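Local coordinates for putative secreted cellulose-binding protein (Streptomyces coelicolor, PDB 4OY6) that probably oxidises cellulose chains as a copper-dependent lytic polysaccharide monooxygenase of family AA10, with copper bound at its active site, at residues D96-K101 with I151-S156; E30-W35 with V86-T91; G13-W18 with A44-N49. All coordinates share one frame; numbering follows the deposited sequence. Where two conformers were deposited one is given.

Contact 1. Residues D96-K101 with I151-S156; sequences DDFTVK and IPVSTS
The backbone oxygen Asp-96 O is gripped twice by Thr-155. The hydroxyl OG1 of Thr-155 donates to Asp-96 O over 2.8 Å, lying in the carbonyl plane on a lone pair, while Thr-155 N reaches the same oxygen from above that plane at 2.9 Å. With OG1 between the backbone N and the carbonyl carbon (chi1 72°), the hydroxyl comes round to the oxygen that Thr-155 N already holds. Next along, Ser-154 OG donates to Asp-97 OD1 at 2.8 Å, coming from above the carboxylate plane. A water donating to Asp-97 OD1 and to Thr-155 O adds a further bridge between the segments at this exposed end.

From here the segments run antiparallel in the three-stranded sheet of the LPMO beta-sandwich core, strand 97-104 lying between 148-154 and 2-6. Phe-98 with Val-153 and Val-100 with Ile-151 are the hydrogen-bonded pairs, each closed by two backbone bonds. These four side chains share the buried face. With CG held on the same side (chi1 62°), the Phe-98 ring lies alongside Val-153, whose CB sits over one ring face in a CH-pi contact, 4.2 Å from the centroid. Val-153 CG2 meets Val-100 CG2 at 3.9 Å, and Val-100 CG1 touches the tip CD1 of Ile-151. Val-164 and Thr-166 of strand 161-170 cover Phe-98 and Val-100.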
loop_
_atom_site.group_PDB
_atom_site.type_symbol
_atom_site.label_atom_id
_atom_site.label_comp_id
_atom_site.label_asym_id
_atom_site.label_seq_id
_atom_site.Cartn_x
_atom_site.Cartn_y
_atom_site.Cartn_z
ATOM N N ASP A 96 14.279 -6.435 -9.591
ATOM C CA ASP A 96 13.200 -6.728 -10.541
ATOM C C ASP A 96 12.277 -7.843 -10.030
ATOM O O ASP A 96 11.052 -7.796 -10.268
ATOM C CB ASP A 96 13.757 -7.143 -11.896
ATOM C CG ASP A 96 14.364 -6.025 -12.716
ATOM O OD1 ASP A 96 14.379 -4.866 -12.302
ATOM O OD2 ASP A 96 14.847 -6.389 -13.825
ATOM N N ASP A 97 12.877 -8.831 -9.379
ATOM C CA ASP A 97 12.153 -9.863 -8.659
ATOM C C ASP A 97 12.209 -9.483 -7.186
ATOM O O ASP A 97 13.296 -9.281 -6.633
ATOM C CB ASP A 97 12.790 -11.251 -8.831
ATOM C CG ASP A 97 12.885 -11.691 -10.267
ATOM O OD1 ASP A 97 12.055 -11.292 -11.088
ATOM O OD2 ASP A 97 13.798 -12.481 -10.539
ATOM N N PHE A 98 11.058 -9.389 -6.543
ATOM C CA PHE A 98 11.004 -8.980 -5.147
ATOM C C PHE A 98 9.821 -9.670 -4.494
ATOM O O PHE A 98 8.872 -10.110 -5.150
ATOM C CB PHE A 98 10.915 -7.448 -5.009
ATOM C CG PHE A 98 9.684 -6.844 -5.608
ATOM C CD1 PHE A 98 9.624 -6.547 -6.962
ATOM C CD2 PHE A 98 8.566 -6.552 -4.829
ATOM C CE1 PHE A 98 8.471 -5.993 -7.532
ATOM C CE2 PHE A 98 7.442 -5.984 -5.394
ATOM C CZ PHE A 98 7.387 -5.722 -6.744
ATOM N N THR A 99 9.912 -9.802 -3.183
ATOM C CA THR A 99 8.855 -10.437 -2.404
ATOM C C THR A 99 7.999 -9.397 -1.722
ATOM O O THR A 99 8.510 -8.531 -1.029
ATOM C CB THR A 99 9.457 -11.372 -1.350
ATOM O OG1 THR A 99 10.241 -12.372 -2.000
ATOM C CG2 THR A 99 8.385 -12.055 -0.521
ATOM N N VAL A 100 6.701 -9.478 -1.924
ATOM C CA VAL A 100 5.749 -8.698 -1.151
ATOM C C VAL A 100 5.415 -9.503 0.091
ATOM O O VAL A 100 4.895 -10.635 -0.007
ATOM C CB VAL A 100 4.490 -8.368 -1.972
ATOM C CG1 VAL A 100 3.457 -7.686 -1.096
ATOM C CG2 VAL A 100 4.863 -7.509 -3.171
ATOM N N LYS A 101 5.748 -8.930 1.249
ATOM C CA LYS A 101 5.532 -9.593 2.532
ATOM C C LYS A 101 4.485 -8.840 3.309
ATOM O O LYS A 101 4.613 -7.651 3.561
ATOM C CB LYS A 101 6.814 -9.690 3.355
ATOM C CG LYS A 101 6.594 -10.414 4.678
ATOM C CD LYS A 101 7.887 -10.493 5.462
ATOM C CE LYS A 101 7.673 -11.094 6.832
ATOM N NZ LYS A 101 8.968 -11.285 7.534
ATOM N N ILE A 151 4.454 -13.087 -1.325
ATOM C CA ILE A 151 4.119 -13.183 -2.737
ATOM C C ILE A 151 5.392 -12.909 -3.537
ATOM O O ILE A 151 5.893 -11.788 -3.521
ATOM C CB ILE A 151 3.051 -12.176 -3.188
ATOM C CG1 ILE A 151 1.799 -12.253 -2.318
ATOM C CG2 ILE A 151 2.708 -12.420 -4.652
ATOM C CD1 ILE A 151 1.277 -10.928 -1.884
ATOM N N PRO A 152 5.928 -13.931 -4.216
ATOM C CA PRO A 152 7.144 -13.727 -5.019
ATOM C C PRO A 152 6.769 -13.108 -6.341
ATOM O O PRO A 152 6.162 -13.757 -7.185
ATOM C CB PRO A 152 7.699 -15.129 -5.189
ATOM C CG PRO A 152 6.494 -16.016 -5.095
ATOM C CD PRO A 152 5.465 -15.327 -4.251
ATOM N N VAL A 153 7.084 -11.833 -6.509
ATOM C CA VAL A 153 6.762 -11.061 -7.709
ATOM C C VAL A 153 7.961 -11.037 -8.641
ATOM O O VAL A 153 9.102 -10.904 -8.192
ATOM C CB VAL A 153 6.325 -9.605 -7.324
ATOM C CG1 VAL A 153 6.053 -8.746 -8.565
ATOM C CG2 VAL A 153 5.074 -9.643 -6.460
ATOM N N SER A 154 7.703 -11.125 -9.934
ATOM C CA SER A 154 8.749 -11.008 -10.937
ATOM C C SER A 154 8.323 -9.993 -11.966
ATOM O O SER A 154 7.262 -10.122 -12.599
ATOM C CB SER A 154 8.984 -12.346 -11.632
ATOM O OG SER A 154 9.981 -12.245 -12.635
ATOM N N THR A 155 9.181 -8.993 -12.185
ATOM C CA THR A 155 8.967 -7.980 -13.208
ATOM C C THR A 155 10.227 -7.852 -14.051
ATOM O O THR A 155 11.304 -8.262 -13.622
ATOM C CB THR A 155 8.628 -6.586 -12.615
ATOM O OG1 THR A 155 9.797 -6.016 -12.017
ATOM C CG2 THR A 155 7.482 -6.684 -11.600
ATOM N N SER A 156 10.068 -7.278 -15.235
ATOM C CA SER A 156 11.194 -6.883 -16.070
ATOM C C SER A 156 10.825 -5.612 -16.810
ATOM O O SER A 156 9.670 -5.405 -17.142
ATOM C CB SER A 156 11.565 -7.991 -17.066
ATOM O OG SER A 156 11.922 -9.198 -16.428
HETATM O O HOH W 1 12.894 -10.399 -13.423
#

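Contact 2. Residues E30-W35 with V86-T91; sequences EDPMCW and VGPWQT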
loop_
_atom_site.group_PDB
_atom_site.type_symbol
_atom_site.label_atom_id
_atom_site.label_comp_id
_atom_site.label_asym_id
_atom_site.label_seq_id
_atom_site.Cartn_x
_atom_site.Cartn_y
_atom_site.Cartn_z
ATOM N N GLU A 30 12.854 15.908 5.693
ATOM C CA GLU A 30 13.367 14.597 5.262
ATOM C C GLU A 30 12.337 13.685 4.633
ATOM O O GLU A 30 12.688 12.829 3.841
ATOM C CB GLU A 30 14.024 13.886 6.438
ATOM C CG GLU A 30 15.229 14.646 6.949
ATOM C CD GLU A 30 15.954 13.962 8.081
ATOM O OE1 GLU A 30 15.489 12.902 8.544
ATOM O OE2 GLU A 30 17.000 14.496 8.504
ATOM N N ASP A 31 11.086 13.851 5.025
ATOM C CA ASP A 31 10.002 12.939 4.633
ATOM C C ASP A 31 8.693 13.715 4.655
ATOM O O ASP A 31 7.812 13.472 5.488
ATOM C CB ASP A 31 9.970 11.724 5.546
ATOM C CG ASP A 31 9.141 10.574 5.000
ATOM O OD1 ASP A 31 8.365 10.777 4.037
ATOM O OD2 ASP A 31 9.259 9.461 5.582
ATOM N N PRO A 32 8.569 14.671 3.720
ATOM C CA PRO A 32 7.382 15.529 3.730
ATOM C C PRO A 32 6.062 14.787 3.585
ATOM O O PRO A 32 5.063 15.250 4.111
ATOM C CB PRO A 32 7.614 16.488 2.547
ATOM C CG PRO A 32 8.629 15.802 1.696
ATOM C CD PRO A 32 9.520 15.054 2.649
ATOM N N MET A 33 6.045 13.685 2.850
ATOM C CA MET A 33 4.803 12.927 2.701
ATOM C C MET A 33 4.372 12.264 3.989
ATOM O O MET A 33 3.178 12.232 4.290
ATOM C CB MET A 33 4.911 11.937 1.535
ATOM C CG MET A 33 5.168 12.661 0.192
ATOM S SD MET A 33 4.354 14.287 -0.093
ATOM C CE MET A 33 2.945 13.538 -0.397
ATOM N N CYS A 34 5.325 11.753 4.765
ATOM C CA CYS A 34 4.974 11.256 6.090
ATOM C C CYS A 34 4.549 12.394 6.997
ATOM O O CYS A 34 3.602 12.237 7.760
ATOM C CB CYS A 34 6.082 10.433 6.710
ATOM S SG CYS A 34 6.291 8.783 6.004
ATOM N N TRP A 35 5.228 13.531 6.913
ATOM C CA TRP A 35 4.857 14.671 7.742
ATOM C C TRP A 35 3.410 15.086 7.505
ATOM O O TRP A 35 2.655 15.238 8.454
ATOM C CB TRP A 35 5.823 15.829 7.526
ATOM C CG TRP A 35 5.561 17.014 8.431
ATOM C CD1 TRP A 35 5.089 18.199 8.056
ATOM C CD2 TRP A 35 5.683 17.063 9.868
ATOM N NE1 TRP A 35 4.953 19.021 9.138
ATOM C CE2 TRP A 35 5.295 18.340 10.267
ATOM C CE3 TRP A 35 6.037 16.120 10.862
ATOM C CZ2 TRP A 35 5.282 18.748 11.623
ATOM C CZ3 TRP A 35 6.050 16.520 12.205
ATOM C CH2 TRP A 35 5.666 17.818 12.567
ATOM N N VAL A 86 -0.162 13.503 -3.417
ATOM C CA VAL A 86 0.766 13.332 -4.516
ATOM C C VAL A 86 2.052 14.091 -4.180
ATOM O O VAL A 86 2.021 15.284 -3.851
ATOM C CB VAL A 86 0.148 13.836 -5.820
ATOM C CG1 VAL A 86 1.148 13.775 -6.964
ATOM C CG2 VAL A 86 -1.102 13.041 -6.145
ATOM N N GLY A 87 3.182 13.386 -4.219
ATOM C CA GLY A 87 4.449 13.979 -3.852
ATOM C C GLY A 87 5.504 12.922 -3.687
ATOM O O GLY A 87 5.264 11.747 -4.006
ATOM N N PRO A 88 6.673 13.325 -3.192
ATOM C CA PRO A 88 7.842 12.448 -3.150
ATOM C C PRO A 88 7.838 11.489 -1.947
ATOM O O PRO A 88 8.654 11.601 -1.029
ATOM C CB PRO A 88 8.997 13.449 -3.090
ATOM C CG PRO A 88 8.430 14.586 -2.302
ATOM C CD PRO A 88 7.023 14.723 -2.830
ATOM N N TRP A 89 6.903 10.542 -1.969
ATOM C CA TRP A 89 6.822 9.506 -0.949
ATOM C C TRP A 89 8.152 8.763 -0.913
ATOM O O TRP A 89 8.752 8.467 -1.945
ATOM C CB TRP A 89 5.696 8.529 -1.273
ATOM C CG TRP A 89 4.331 9.122 -1.065
ATOM C CD1 TRP A 89 3.556 9.755 -1.978
ATOM C CD2 TRP A 89 3.581 9.083 0.144
ATOM N NE1 TRP A 89 2.380 10.150 -1.415
ATOM C CE2 TRP A 89 2.369 9.765 -0.095
ATOM C CE3 TRP A 89 3.826 8.568 1.406
ATOM C CZ2 TRP A 89 1.414 9.922 0.892
ATOM C CZ3 TRP A 89 2.883 8.763 2.388
ATOM C CH2 TRP A 89 1.706 9.426 2.128
ATOM N N GLN A 90 8.612 8.418 0.279
ATOM C CA GLN A 90 9.864 7.672 0.406
ATOM C C GLN A 90 9.748 6.280 -0.196
ATOM O O GLN A 90 8.815 5.549 0.141
ATOM C CB GLN A 90 10.221 7.577 1.888
ATOM C CG GLN A 90 11.430 6.751 2.218
ATOM C CD GLN A 90 12.678 7.344 1.674
ATOM O OE1 GLN A 90 12.979 8.511 1.890
ATOM N NE2 GLN A 90 13.408 6.559 0.933
ATOM N N THR A 91 10.677 5.912 -1.065
ATOM C CA THR A 91 10.665 4.584 -1.675
ATOM C C THR A 91 11.541 3.599 -0.901
ATOM O O THR A 91 12.407 3.979 -0.104
ATOM C CB THR A 91 11.134 4.664 -3.129
ATOM O OG1 THR A 91 12.426 5.275 -3.200
ATOM C CG2 THR A 91 10.173 5.436 -3.982
HETATM O O HOH W 2 11.642 10.830 2.242
HETATM O O HOH W 3 8.275 12.190 1.698
HETATM O O HOH W 4 7.060 8.939 2.575
#
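The indole of Trp-89 carries Met-33 on one face. Met-33 CB stands over the six-membered ring, 3.5 Å from its centroid and 16° off the normal, a close CH-pi contact. From CB the methionine bends at both chi2 and chi3, which keeps the chain above the indole: CG passes Trp-89 N, and Met-33 SD lies above the five-membered ring of Trp-89, 4.9 Å from its centroid, a Met-aromatic contact at a distance. The methyl CE then folds back to 3.6 Å from Trp-89 NE1. At the ring's rim, NE1 is hydrogen-bonded to Ala-85 O, which helps fix the rotation of the indole. Arg-10 also makes a cation-pi contact with this indole. Met-33 SD rests 3.8 Å from Pro-88 CD, and Pro-32 CG meets Pro-88 CG more loosely.

No direct hydrogen bond crosses the interface; waters bridge it instead. Asp-31, the N-cap of helix 32-40, takes Cys-34 N on OD1 from above its carboxylate plane at 3.3 Å. Of the bridging waters, two donate to OD1: one accepts from Met-33 N and donates to Pro-88 O, the other accepts from Gln-90 N. Asp-31 OD2 is held by Trp-18 NE1 and a salt bridge to Arg-17. The contact sets the first turn of helix 32-40 against the irregular chain entering strand 92-93, with helix 10-18 beside Asp-31 and strand 175-184 touching Trp-89 through Asp-182.

Contact 3. Residues G13-W18 with A44-N49; sequences GCWERW and AMWNWN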
loop_
_atom_site.group_PDB
_atom_site.type_symbol
_atom_site.label_atom_id
_atom_site.label_comp_id
_atom_site.label_asym_id
_atom_site.label_seq_id
_atom_site.Cartn_x
_atom_site.Cartn_y
_atom_site.Cartn_z
ATOM N N GLY A 13 5.196 2.244 6.532
ATOM C CA GLY A 13 6.508 2.860 6.453
ATOM C C GLY A 13 6.607 4.130 7.283
ATOM O O GLY A 13 7.589 4.318 7.989
ATOM N N CYS A 14 5.597 4.995 7.223
ATOM C CA CYS A 14 5.618 6.185 8.049
ATOM C C CYS A 14 5.658 5.829 9.535
ATOM O O CYS A 14 6.314 6.535 10.318
ATOM C CB CYS A 14 4.445 7.106 7.758
ATOM S SG CYS A 14 4.460 7.899 6.122
ATOM N N TRP A 15 4.932 4.789 9.923
ATOM C CA TRP A 15 4.942 4.321 11.307
ATOM C C TRP A 15 6.301 3.731 11.686
ATOM O O TRP A 15 6.849 4.048 12.750
ATOM C CB TRP A 15 3.814 3.296 11.501
ATOM C CG TRP A 15 3.846 2.645 12.827
ATOM C CD1 TRP A 15 3.384 3.156 13.998
ATOM C CD2 TRP A 15 4.447 1.392 13.138
ATOM N NE1 TRP A 15 3.629 2.286 15.017
ATOM C CE2 TRP A 15 4.277 1.186 14.530
ATOM C CE3 TRP A 15 5.099 0.410 12.381
ATOM C CZ2 TRP A 15 4.757 0.051 15.177
ATOM C CZ3 TRP A 15 5.568 -0.721 13.021
ATOM C CH2 TRP A 15 5.384 -0.904 14.405
ATOM N N GLU A 16 6.838 2.862 10.839
ATOM C CA GLU A 16 8.097 2.187 11.156
ATOM C C GLU A 16 9.235 3.193 11.279
ATOM O O GLU A 16 10.091 3.049 12.159
ATOM C CB GLU A 16 8.398 1.125 10.087
ATOM C CG GLU A 16 9.635 0.299 10.304
ATOM C CD GLU A 16 9.816 -0.740 9.212
ATOM O OE1 GLU A 16 9.455 -0.506 8.022
ATOM O OE2 GLU A 16 10.370 -1.798 9.555
ATOM N N ARG A 17 9.262 4.176 10.389
ATOM C CA ARG A 17 10.381 5.110 10.359
ATOM C C ARG A 17 10.280 6.205 11.410
ATOM O O ARG A 17 11.306 6.671 11.897
ATOM C CB ARG A 17 10.551 5.748 8.984
ATOM C CG ARG A 17 10.968 4.767 7.917
ATOM C CD ARG A 17 11.363 5.455 6.586
ATOM N NE ARG A 17 10.335 6.353 5.988
ATOM C CZ ARG A 17 9.336 5.924 5.243
ATOM N NH1 ARG A 17 9.178 4.620 5.003
ATOM N NH2 ARG A 17 8.483 6.780 4.761
ATOM N N TRP A 18 9.063 6.624 11.747
ATOM C CA TRP A 18 8.850 7.812 12.568
ATOM C C TRP A 18 8.045 7.614 13.847
ATOM O O TRP A 18 7.902 8.544 14.622
ATOM C CB TRP A 18 8.207 8.932 11.755
ATOM C CG TRP A 18 9.012 9.353 10.554
ATOM C CD1 TRP A 18 8.781 9.039 9.247
ATOM C CD2 TRP A 18 10.178 10.185 10.567
ATOM N NE1 TRP A 18 9.737 9.595 8.444
ATOM C CE2 TRP A 18 10.608 10.318 9.221
ATOM C CE3 TRP A 18 10.878 10.869 11.576
ATOM C CZ2 TRP A 18 11.736 11.070 8.858
ATOM C CZ3 TRP A 18 12.004 11.622 11.214
ATOM C CH2 TRP A 18 12.409 11.715 9.864
ATOM N N ALA A 44 -3.671 7.263 11.110
ATOM C CA ALA A 44 -3.342 6.546 9.864
ATOM C C ALA A 44 -2.110 5.678 10.030
ATOM O O ALA A 44 -1.957 4.680 9.323
ATOM C CB ALA A 44 -3.168 7.509 8.712
ATOM N N MET A 45 -1.212 6.102 10.930
ATOM C CA MET A 45 0.029 5.387 11.218
ATOM C C MET A 45 -0.142 4.480 12.443
ATOM O O MET A 45 0.252 3.339 12.428
ATOM C CB MET A 45 1.199 6.339 11.407
ATOM C CG MET A 45 1.880 6.707 10.103
ATOM S SD MET A 45 0.865 7.471 8.834
ATOM C CE MET A 45 0.432 9.001 9.683
ATOM N N TRP A 46 -0.741 4.991 13.521
ATOM C CA TRP A 46 -0.914 4.139 14.718
ATOM C C TRP A 46 -1.755 2.912 14.366
ATOM O O TRP A 46 -1.413 1.798 14.756
ATOM C CB TRP A 46 -1.550 4.889 15.898
ATOM C CG TRP A 46 -0.808 6.088 16.362
ATOM C CD1 TRP A 46 -1.317 7.331 16.528
ATOM C CD2 TRP A 46 0.585 6.176 16.740
ATOM N NE1 TRP A 46 -0.349 8.198 16.999
ATOM C CE2 TRP A 46 0.829 7.514 17.126
ATOM C CE3 TRP A 46 1.635 5.265 16.816
ATOM C CZ2 TRP A 46 2.084 7.955 17.525
ATOM C CZ3 TRP A 46 2.894 5.718 17.199
ATOM C CH2 TRP A 46 3.101 7.048 17.544
ATOM N N ASN A 47 -2.837 3.125 13.605
ATOM C CA ASN A 47 -3.667 2.018 13.114
ATOM C C ASN A 47 -3.155 1.637 11.716
ATOM O O ASN A 47 -3.817 1.806 10.697
ATOM C CB ASN A 47 -5.123 2.412 13.119
ATOM C CG ASN A 47 -6.040 1.247 12.835
ATOM O OD1 ASN A 47 -5.580 0.163 12.506
ATOM N ND2 ASN A 47 -7.352 1.472 12.970
ATOM N N TRP A 48 -1.955 1.083 11.697
ATOM C CA TRP A 48 -1.348 0.769 10.423
ATOM C C TRP A 48 -2.001 -0.452 9.796
ATOM O O TRP A 48 -1.840 -0.662 8.591
ATOM C CB TRP A 48 0.150 0.591 10.474
ATOM C CG TRP A 48 0.606 -0.344 11.462
ATOM C CD1 TRP A 48 1.120 -0.030 12.693
ATOM C CD2 TRP A 48 0.714 -1.787 11.326
ATOM N NE1 TRP A 48 1.495 -1.180 13.346
ATOM C CE2 TRP A 48 1.284 -2.263 12.523
ATOM C CE3 TRP A 48 0.423 -2.712 10.286
ATOM C CZ2 TRP A 48 1.501 -3.616 12.747
ATOM C CZ3 TRP A 48 0.659 -4.039 10.502
ATOM C CH2 TRP A 48 1.184 -4.485 11.732
ATOM N N ASN A 49 -2.723 -1.255 10.577
ATOM C CA ASN A 49 -3.321 -2.482 10.070
ATOM C C ASN A 49 -4.781 -2.368 9.646
ATOM O O ASN A 49 -5.394 -3.371 9.303
ATOM C CB ASN A 49 -3.084 -3.652 11.042
ATOM C CG ASN A 49 -3.881 -3.597 12.330
ATOM O OD1 ASN A 49 -4.589 -2.650 12.666
ATOM N ND2 ASN A 49 -3.794 -4.696 13.055
#
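Trp-15 reaches from helix 10-18 to the end of helix 43-46, in the helical region between strands 2-6 and 52-54. Its CB lies 4.0 Å from Met-45 CB. With CG anti to the backbone nitrogen (chi1 173°), the indole extends past Met-45 O, which comes within 3.5 Å of Trp-15 CD1. The same CD1 and NE1 edge meets Trp-46: CE3 of Trp-46 lies near the Trp-15 plane, 3.9 Å from Trp-15 CD1, and the two indoles meet rim to rim with their planes at 82°. Over one face comes Trp-48, its CD1 3.6 Å from Trp-15 CD2 and its NE1 above the six-membered ring, at similar distances from all its atoms. This pair is oblique, its planes inclined at 39°. One residue earlier on the helix, Cys-14 CB presses on Met-45 CG at 3.5 Å, tighter than usual carbon contact.

Tyr-12 extends this aromatic cluster, meeting Trp-15 and Trp-48; the Trp-48 side chain lies about 4 Å from those of His-103 and Gln-105, which bind zinc here. No hydrogen bond joins the two segments, so dispersion and shape probably account for most of their cohesion.

All three contacts are partly buried, but they differ in what is hidden. Contact 1 belongs to the beta-sandwich and depends on regular backbone bonding, its apolar face turned inward and its other face, mostly polar, turned toward solvent. Contact 3 lies within the helical region between strands 2-6 and 52-54, while contact 2 ties that region to the loop 86-91. Both rely on side chains, contact 2 with bridging waters and contact 3 almost wholly apolar. These two touch directly: the Cys-14 to Cys-34 disulfide ties helix 10-18 to helix 32-40, and the Asp-31 carboxylate adds a polar tie. Contact 1 stands apart, its centre about 23 Å from the centre of either.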